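Local coordinates for vaginolysin (Gardnerella vaginalis, PDB 5IMY), which probably acts as a secreted toxin that binds cholesterol in host membranes and lyses cells, as expected of a cholesterol-dependent cytolysin, at residues Y255-A260 / A349-F354. Numbering follows the deposited sequence.
Sequences YVSNVA and AYTTSF
The ring of Y255 lies against S353 across two antiparallel strands, 255-260 and 349-354, with S353 CB set 3.9 Å above the ring plane and displaced toward its rim, a CH-pi contact. CG of Y255 is tucked between its own backbone N and carbonyl carbon (chi1 66°), which swings the ring across to the partner strand; its OH is hydrogen-bonded to N358. Beside this ring the backbones clasp each other twice, Y255 N giving to S353 O and S353 N to Y255 O, each at 2.8 Å.

Just after V256, which pairs with T352, strand 255-260 buckles. S257, with helix-like backbone angles (psi -30°), is the extra residue, and its side chain points toward the other strand. The bump fits between T351 and S353: S257 OG meets S353 OG in a 2.6 Å hydrogen bond and has T351 CG2 4.1 Å away, while S257 N makes a weak bond to T351 O. Past the bulge the ladder resumes with T351 N to N258 O, a nearly straight bond of 3.0 Å, and then A260 N to A349 O. N258 leans obliquely over T351, its ND2 3.6 Å from T351 CB, and also touches T220 and S222 of the adjoining strand 208-223.

On the opposite face, the CB of Y350 meets both V256 and V259, whose methyls approach it from the same side. V259 CG2 comes within 3.8 Å of that carbon, and the V256 side chain, touching through CG1, crosses that of Y350 at about a right angle, while the phenol leads away to bond N104 through its OH.

The example illustrates how a single inserted residue can be absorbed in a ladder: an antiparallel beta bulge, here within the large, bent antiparallel sheet of the cholesterol-dependent cytolysin fold.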
ATOM      1  N   TYR A 255      25.939  16.738 -37.127  1.00 36.00           N
ATOM      2  CA  TYR A 255      25.453  16.447 -38.467  1.00 31.06           C
ATOM      3  C   TYR A 255      24.497  15.265 -38.423  1.00 32.94           C
ATOM      4  O   TYR A 255      24.656  14.339 -37.622  1.00 35.69           O
ATOM      5  CB  TYR A 255      26.601  16.158 -39.447  1.00 27.66           C
ATOM      6  CG  TYR A 255      27.393  14.899 -39.160  1.00 30.13           C
ATOM      7  CD1 TYR A 255      27.117  13.712 -39.828  1.00 34.19           C
ATOM      8  CD2 TYR A 255      28.427  14.905 -38.235  1.00 34.33           C
ATOM      9  CE1 TYR A 255      27.846  12.563 -39.575  1.00 33.21           C
ATOM     10  CE2 TYR A 255      29.160  13.762 -37.977  1.00 32.81           C
ATOM     11  CZ  TYR A 255      28.867  12.597 -38.649  1.00 34.59           C
ATOM     12  OH  TYR A 255      29.599  11.464 -38.388  1.00 41.03           O
ATOM     13  N   VAL A 256      23.491  15.317 -39.294  1.00 34.23           N
ATOM     14  CA  VAL A 256      22.512  14.245 -39.418  1.00 28.58           C
ATOM     15  C   VAL A 256      23.207  13.023 -40.003  1.00 28.37           C
ATOM     16  O   VAL A 256      23.421  12.940 -41.217  1.00 31.99           O
ATOM     17  CB  VAL A 256      21.322  14.683 -40.291  1.00 30.40           C
ATOM     18  CG1 VAL A 256      20.271  13.579 -40.364  1.00 30.55           C
ATOM     19  CG2 VAL A 256      20.714  15.975 -39.747  1.00 28.49           C
ATOM     20  N   SER A 257      23.569  12.068 -39.143  1.00 32.10           N
ATOM     21  CA  SER A 257      24.302  10.897 -39.613  1.00 30.07           C
ATOM     22  C   SER A 257      23.408   9.944 -40.395  1.00 27.78           C
ATOM     23  O   SER A 257      23.891   9.255 -41.299  1.00 34.81           O
ATOM     24  CB  SER A 257      24.953  10.172 -38.435  1.00 28.00           C
ATOM     25  OG  SER A 257      24.323  10.507 -37.212  1.00 38.38           O
ATOM     26  N   ASN A 258      22.118   9.885 -40.072  1.00 34.06           N
ATOM     27  CA  ASN A 258      21.206   9.050 -40.840  1.00 37.97           C
ATOM     28  C   ASN A 258      19.778   9.529 -40.627  1.00 30.60           C
ATOM     29  O   ASN A 258      19.456  10.170 -39.624  1.00 32.15           O
ATOM     30  CB  ASN A 258      21.335   7.569 -40.460  1.00 37.03           C
ATOM     31  CG  ASN A 258      20.633   7.235 -39.156  1.00 42.67           C
ATOM     32  OD1 ASN A 258      19.407   7.127 -39.105  1.00 42.17           O
ATOM     33  ND2 ASN A 258      21.412   7.047 -38.097  1.00 44.67           N
ATOM     34  N   VAL A 259      18.928   9.205 -41.599  1.00 32.51           N
ATOM     35  CA  VAL A 259      17.502   9.500 -41.548  1.00 33.70           C
ATOM     36  C   VAL A 259      16.749   8.221 -41.874  1.00 36.86           C
ATOM     37  O   VAL A 259      17.033   7.566 -42.884  1.00 33.14           O
ATOM     38  CB  VAL A 259      17.114  10.624 -42.528  1.00 32.19           C
ATOM     39  CG1 VAL A 259      15.594  10.784 -42.602  1.00 31.85           C
ATOM     40  CG2 VAL A 259      17.764  11.932 -42.110  1.00 29.25           C
ATOM     41  N   ALA A 260      15.794   7.865 -41.021  1.00 33.85           N
ATOM     42  CA  ALA A 260      14.975   6.684 -41.228  1.00 33.99           C
ATOM     43  C   ALA A 260      13.740   7.048 -42.038  1.00 33.27           C
ATOM     44  O   ALA A 260      13.128   8.099 -41.823  1.00 34.56           O
ATOM     45  CB  ALA A 260      14.566   6.071 -39.887  1.00 28.31           C
ATOM     46  N   ALA A 349      12.211   9.758 -38.888  1.00 41.13           N
ATOM     47  CA  ALA A 349      13.128  10.005 -37.787  1.00 39.08           C
ATOM     48  C   ALA A 349      14.501  10.355 -38.340  1.00 32.51           C
ATOM     49  O   ALA A 349      14.843  10.011 -39.474  1.00 35.72           O
ATOM     50  CB  ALA A 349      13.227   8.792 -36.856  1.00 38.38           C
ATOM     51  N   TYR A 350      15.288  11.049 -37.521  1.00 29.75           N
ATOM     52  CA  TYR A 350      16.653  11.390 -37.883  1.00 37.60           C
ATOM     53  C   TYR A 350      17.535  11.332 -36.646  1.00 33.62           C
ATOM     54  O   TYR A 350      17.072  11.529 -35.520  1.00 33.86           O
ATOM     55  CB  TYR A 350      16.746  12.779 -38.537  1.00 27.96           C
ATOM     56  CG  TYR A 350      16.445  13.947 -37.622  1.00 31.96           C
ATOM     57  CD1 TYR A 350      17.470  14.727 -37.100  1.00 29.71           C
ATOM     58  CD2 TYR A 350      15.137  14.285 -37.298  1.00 31.91           C
ATOM     59  CE1 TYR A 350      17.200  15.803 -36.273  1.00 32.54           C
ATOM     60  CE2 TYR A 350      14.860  15.357 -36.470  1.00 30.85           C
ATOM     61  CZ  TYR A 350      15.893  16.112 -35.961  1.00 36.64           C
ATOM     62  OH  TYR A 350      15.622  17.180 -35.140  1.00 31.87           O
ATOM     63  N   THR A 351      18.813  11.046 -36.875  1.00 31.64           N
ATOM     64  CA  THR A 351      19.818  10.969 -35.826  1.00 29.12           C
ATOM     65  C   THR A 351      20.924  11.971 -36.124  1.00 33.35           C
ATOM     66  O   THR A 351      21.307  12.157 -37.284  1.00 32.64           O
ATOM     67  CB  THR A 351      20.407   9.557 -35.730  1.00 34.73           C
ATOM     68  OG1 THR A 351      19.355   8.609 -35.512  1.00 42.20           O
ATOM     69  CG2 THR A 351      21.417   9.463 -34.591  1.00 32.20           C
ATOM     70  N   THR A 352      21.431  12.617 -35.079  1.00 33.33           N
ATOM     71  CA  THR A 352      22.542  13.546 -35.204  1.00 29.99           C
ATOM     72  C   THR A 352      23.769  12.986 -34.498  1.00 31.31           C
ATOM     73  O   THR A 352      23.662  12.293 -33.483  1.00 37.21           O
ATOM     74  CB  THR A 352      22.203  14.921 -34.614  1.00 29.73           C
ATOM     75  OG1 THR A 352      22.065  14.817 -33.190  1.00 39.42           O
ATOM     76  CG2 THR A 352      20.915  15.468 -35.213  1.00 29.19           C
ATOM     77  N   SER A 353      24.937  13.296 -35.053  1.00 36.35           N
ATOM     78  CA  SER A 353      26.213  12.914 -34.473  1.00 33.45           C
ATOM     79  C   SER A 353      27.101  14.146 -34.382  1.00 34.82           C
ATOM     80  O   SER A 353      27.018  15.052 -35.217  1.00 29.91           O
ATOM     81  CB  SER A 353      26.905  11.826 -35.305  1.00 33.95           C
ATOM     82  OG  SER A 353      26.108  10.658 -35.378  1.00 34.76           O
ATOM     83  N   PHE A 354      27.949  14.177 -33.358  1.00 39.46           N
ATOM     84  CA  PHE A 354      28.843  15.311 -33.167  1.00 38.87           C
ATOM     85  C   PHE A 354      29.935  15.316 -34.229  1.00 32.71           C
ATOM     86  O   PHE A 354      30.503  14.275 -34.567  1.00 35.53           O
ATOM     87  CB  PHE A 354      29.475  15.266 -31.776  1.00 37.18           C
ATOM     88  CG  PHE A 354      28.529  15.623 -30.665  1.00 34.56           C
ATOM     89  CD1 PHE A 354      28.093  16.928 -30.502  1.00 40.00           C
ATOM     90  CD2 PHE A 354      28.086  14.658 -29.774  1.00 39.09           C
ATOM     91  CE1 PHE A 354      27.227  17.263 -29.479  1.00 37.07           C
ATOM     92  CE2 PHE A 354      27.221  14.986 -28.749  1.00 37.44           C
ATOM     93  CZ  PHE A 354      26.790  16.291 -28.600  1.00 30.37           C
TER